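Local coordinates for fructokinase (Xylella fastidiosa Temecula1, PDB 3LJS), which probably phosphorylates fructose with ATP and belongs to the PfkB family of carbohydrate kinases, at residues 267-270 against 271-274; 291-294 against 295-299. All coordinates share one frame; numbering follows the deposited sequence.

Interaction 1 (267-270 against 271-274)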
loop_
_atom_site.group_PDB
_atom_site.type_symbol
_atom_site.label_atom_id
_atom_site.label_comp_id
_atom_site.label_asym_id
_atom_site.label_seq_id
_atom_site.Cartn_x
_atom_site.Cartn_y
_atom_site.Cartn_z
ATOM N N GLY B 267 17.294 -14.318 -19.916
ATOM C CA GLY B 267 17.750 -15.084 -21.060
ATOM C C GLY B 267 19.265 -15.210 -21.072
ATOM O O GLY B 267 19.807 -16.284 -21.325
HETATM N N MSE B 268 19.950 -14.109 -20.784
HETATM C CA MSE B 268 21.408 -14.098 -20.758
HETATM C C MSE B 268 21.988 -15.004 -19.669
HETATM O O MSE B 268 22.851 -15.840 -19.945
HETATM C CB MSE B 268 21.915 -12.664 -20.555
HETATM C CG MSE B 268 23.424 -12.553 -20.399
HETATM SE SE MSE B 268 23.996 -10.706 -20.142
HETATM C CE MSE B 268 23.367 -10.456 -18.327
ATOM N N LEU B 269 21.528 -14.831 -18.432
ATOM C CA LEU B 269 22.036 -15.645 -17.332
ATOM C C LEU B 269 21.703 -17.121 -17.546
ATOM O O LEU B 269 22.508 -17.996 -17.230
ATOM C CB LEU B 269 21.476 -15.146 -15.998
ATOM C CG LEU B 269 21.798 -13.673 -15.674
ATOM C CD1 LEU B 269 21.277 -13.325 -14.277
ATOM C CD2 LEU B 269 23.307 -13.443 -15.738
ATOM N N TYR B 270 20.518 -17.394 -18.089
ATOM C CA TYR B 270 20.118 -18.770 -18.367
ATOM C C TYR B 270 21.157 -19.425 -19.282
ATOM O O TYR B 270 21.599 -20.548 -19.030
ATOM C CB TYR B 270 18.752 -18.815 -19.063
ATOM C CG TYR B 270 18.469 -20.150 -19.731
ATOM C CD1 TYR B 270 18.023 -21.251 -18.994
ATOM C CD2 TYR B 270 18.717 -20.328 -21.090
ATOM C CE1 TYR B 270 17.838 -22.503 -19.603
ATOM C CE2 TYR B 270 18.539 -21.565 -21.705
ATOM C CZ TYR B 270 18.103 -22.648 -20.960
ATOM O OH TYR B 270 17.959 -23.871 -21.584
ATOM N N THR B 271 21.537 -18.719 -20.345
ATOM C CA THR B 271 22.507 -19.256 -21.293
ATOM C C THR B 271 23.877 -19.446 -20.660
ATOM O O THR B 271 24.544 -20.454 -20.915
ATOM C CB THR B 271 22.632 -18.358 -22.542
ATOM O OG1 THR B 271 21.335 -18.178 -23.130
ATOM C CG2 THR B 271 23.527 -19.016 -23.572
ATOM N N PHE B 272 24.295 -18.488 -19.830
ATOM C CA PHE B 272 25.580 -18.571 -19.139
ATOM C C PHE B 272 25.644 -19.868 -18.329
ATOM O O PHE B 272 26.621 -20.614 -18.400
ATOM C CB PHE B 272 25.764 -17.411 -18.146
ATOM C CG PHE B 272 26.095 -16.082 -18.773
ATOM C CD1 PHE B 272 26.358 -15.962 -20.132
ATOM C CD2 PHE B 272 26.151 -14.940 -17.980
ATOM C CE1 PHE B 272 26.674 -14.718 -20.691
ATOM C CE2 PHE B 272 26.466 -13.697 -18.527
ATOM C CZ PHE B 272 26.727 -13.585 -19.883
ATOM N N ALA B 273 24.598 -20.115 -17.549
ATOM C CA ALA B 273 24.535 -21.293 -16.697
ATOM C C ALA B 273 24.537 -22.590 -17.495
ATOM O O ALA B 273 25.066 -23.600 -17.034
ATOM C CB ALA B 273 23.303 -21.224 -15.801
ATOM N N GLN B 274 23.939 -22.570 -18.684
ATOM C CA GLN B 274 23.904 -23.758 -19.532
ATOM C C GLN B 274 25.269 -24.040 -20.168
ATOM O O GLN B 274 25.714 -25.185 -20.228
ATOM C CB GLN B 274 22.870 -23.590 -20.656
ATOM C CG GLN B 274 21.406 -23.579 -20.219
ATOM C CD GLN B 274 20.940 -24.915 -19.646
ATOM O OE1 GLN B 274 21.180 -25.972 -20.229
ATOM N NE2 GLN B 274 20.262 -24.867 -18.504
HETATM O O HOH W 1 20.399 -22.324 -16.949
#
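M268 and F272, one turn apart, pack against each other on helix 262-275. This helix lies against the large central sheet of the ribokinase-like fold, and the contact is a set of i to i+3 and i to i+4 pairs along it.

The backbone bonds are those of a regular alpha helix. F272 N donates to M268 O, and A273 N to L269 O at 3.0 Å with an N-H...O angle of 168°. G267 O takes two donors from the same residue. T271 N reaches it at 3.1 Å and T271 OG1 at 3.0 Å, from opposite faces of the carbonyl plane. The hydroxyl can do this because OG1 sits beside its own backbone N, anti to the carbonyl carbon (chi1 -55°). A buried threonine hydroxyl is thus satisfied within its own helix.

Two CH-pi contacts form. M268 CG lies over a face of the F272 ring, 3.9 Å from its centroid. Q274 CG lies over a face of the Y270 ring, 3.8 Å from its centroid. The glutamine chain is bent at chi2, which swings the amide across the tyrosine ring, with the two planes 20° apart.

The selenium of selenomethionine M268 sits obliquely to the F272 ring, 4.8 Å from the centroid, in a Met-aromatic contact. L269 CD2 approaches F272 CD2 to 3.9 Å. L269 and F272 also touch I132 of strand 130-136, while M268 rests on L228 of strand 226-230. Helix 289-305 also meets this helix, where T271 touches T295 and F298.

One water makes a polar link between Y270 and Q274: it donates to Y270 O and accepts from Q274 NE2, each at 3.0 Å.

Interaction 2 (291-294 against 295-299)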
loop_
_atom_site.group_PDB
_atom_site.type_symbol
_atom_site.label_atom_id
_atom_site.label_comp_id
_atom_site.label_asym_id
_atom_site.label_seq_id
_atom_site.Cartn_x
_atom_site.Cartn_y
_atom_site.Cartn_z
ATOM N N SER B 291 31.032 -15.888 -29.509
ATOM C CA SER B 291 30.156 -16.458 -28.492
ATOM C C SER B 291 29.304 -15.351 -27.862
ATOM O O SER B 291 28.124 -15.549 -27.579
ATOM C CB SER B 291 30.971 -17.150 -27.398
ATOM O OG SER B 291 31.702 -18.245 -27.926
ATOM N N ILE B 292 29.912 -14.189 -27.636
ATOM C CA ILE B 292 29.192 -13.066 -27.043
ATOM C C ILE B 292 27.972 -12.721 -27.895
ATOM O O ILE B 292 26.857 -12.632 -27.386
ATOM C CB ILE B 292 30.098 -11.820 -26.918
ATOM C CG1 ILE B 292 31.242 -12.105 -25.938
ATOM C CG2 ILE B 292 29.273 -10.609 -26.437
ATOM C CD1 ILE B 292 32.252 -10.973 -25.820
ATOM N N VAL B 293 28.184 -12.541 -29.195
ATOM C CA VAL B 293 27.090 -12.217 -30.105
ATOM C C VAL B 293 26.037 -13.326 -30.133
ATOM O O VAL B 293 24.837 -13.055 -30.131
ATOM C CB VAL B 293 27.614 -11.975 -31.542
ATOM C CG1 VAL B 293 26.453 -11.832 -32.511
ATOM C CG2 VAL B 293 28.477 -10.719 -31.571
ATOM N N SER B 294 26.482 -14.575 -30.160
ATOM C CA SER B 294 25.553 -15.698 -30.185
ATOM C C SER B 294 24.677 -15.732 -28.938
ATOM O O SER B 294 23.460 -15.892 -29.024
ATOM C CB SER B 294 26.314 -17.020 -30.301
ATOM O OG SER B 294 25.432 -18.114 -30.122
ATOM N N THR B 295 25.298 -15.577 -27.777
ATOM C CA THR B 295 24.568 -15.603 -26.518
ATOM C C THR B 295 23.644 -14.410 -26.322
ATOM O O THR B 295 22.517 -14.563 -25.844
ATOM C CB THR B 295 25.537 -15.686 -25.330
ATOM O OG1 THR B 295 26.136 -16.985 -25.309
ATOM C CG2 THR B 295 24.806 -15.430 -24.010
ATOM N N LEU B 296 24.105 -13.219 -26.681
ATOM C CA LEU B 296 23.261 -12.049 -26.513
ATOM C C LEU B 296 22.103 -12.051 -27.510
ATOM O O LEU B 296 21.071 -11.430 -27.261
ATOM C CB LEU B 296 24.094 -10.769 -26.612
ATOM C CG LEU B 296 25.171 -10.720 -25.515
ATOM C CD1 LEU B 296 25.970 -9.432 -25.635
ATOM C CD2 LEU B 296 24.517 -10.823 -24.128
ATOM N N ARG B 297 22.263 -12.742 -28.639
ATOM C CA ARG B 297 21.165 -12.820 -29.601
ATOM C C ARG B 297 20.023 -13.590 -28.931
ATOM O O ARG B 297 18.848 -13.251 -29.085
ATOM C CB ARG B 297 21.579 -13.559 -30.877
ATOM C CG ARG B 297 20.381 -13.910 -31.767
ATOM C CD ARG B 297 20.768 -14.715 -33.006
ATOM N NE ARG B 297 21.595 -13.934 -33.922
ATOM C CZ ARG B 297 22.895 -14.129 -34.113
ATOM N NH1 ARG B 297 23.536 -15.091 -33.457
ATOM N NH2 ARG B 297 23.560 -13.352 -34.957
ATOM N N PHE B 298 20.383 -14.641 -28.198
ATOM C CA PHE B 298 19.399 -15.450 -27.482
ATOM C C PHE B 298 18.682 -14.567 -26.462
ATOM O O PHE B 298 17.452 -14.569 -26.371
ATOM C CB PHE B 298 20.099 -16.598 -26.743
ATOM C CG PHE B 298 19.165 -17.494 -25.987
ATOM C CD1 PHE B 298 18.623 -18.626 -26.594
ATOM C CD2 PHE B 298 18.807 -17.201 -24.669
ATOM C CE1 PHE B 298 17.736 -19.455 -25.900
ATOM C CE2 PHE B 298 17.922 -18.022 -23.965
ATOM C CZ PHE B 298 17.383 -19.151 -24.578
ATOM N N ALA B 299 19.462 -13.826 -25.682
ATOM C CA ALA B 299 18.903 -12.939 -24.661
ATOM C C ALA B 299 17.922 -11.939 -25.276
ATOM O O ALA B 299 16.852 -11.675 -24.714
ATOM C CB ALA B 299 20.030 -12.201 -23.944
HETATM O O HOH W 2 23.092 -17.513 -32.001
#
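S291 O faces T295 and accepts its backbone N at 2.8 Å, with an N-H...O angle of 167°. The T295 hydroxyl is also near this oxygen, but that bond is weak and not settled. S291 OG is hydrogen-bonded to D288 OD2.

I292 comes next. Its CG2 meets L296 CD1 at 3.6 Å, the two side chains lying side by side and pointing the same way. L296 N bonds to I292 O at 2.9 Å. These are i to i+4 pairs of helix 289-305, a helix of the ribokinase-like fold. Its buried residue T295 packs on helices 262-275 and 281-286.

V293 O accepts R297 N at 3.0 Å. The R297 chain bends at chi3 (-66°), turning the guanidinium back along the helix, and V293 O lies over one face of that group. R297 NH2 also comes to 4.1 Å from V293 CG1. P248 touches both V293 and R297.

S294 is exposed. Its O takes a weak bond from F298 N. Its OG lies 3.1 Å from a water that accepts from R297 NH1 at 2.9 Å, in the plane of the guanidinium and at its edge.

Overall arrangement
Interaction 1 comes first along the chain, on helix 262-275, and interaction 2 follows on helix 289-305. Helix 281-286 lies between them in sequence. Their centres are about 10 Å apart, and the two helices touch: A299 CB comes to 3.7 Å from M268 N. Helix 262-275 rests on the nine-stranded sheet, and helix 289-305 packs against helix 262-275 and also meets helix 319-328. Both lie near the ATP site. The side chain of K195, an ATP-binding residue, is about 6 Å from that of M268 and about 9 Å from that of L296. The stacked pair of helices thus lies close to the part of the sheet that carries ATP-binding residues K195 and T230.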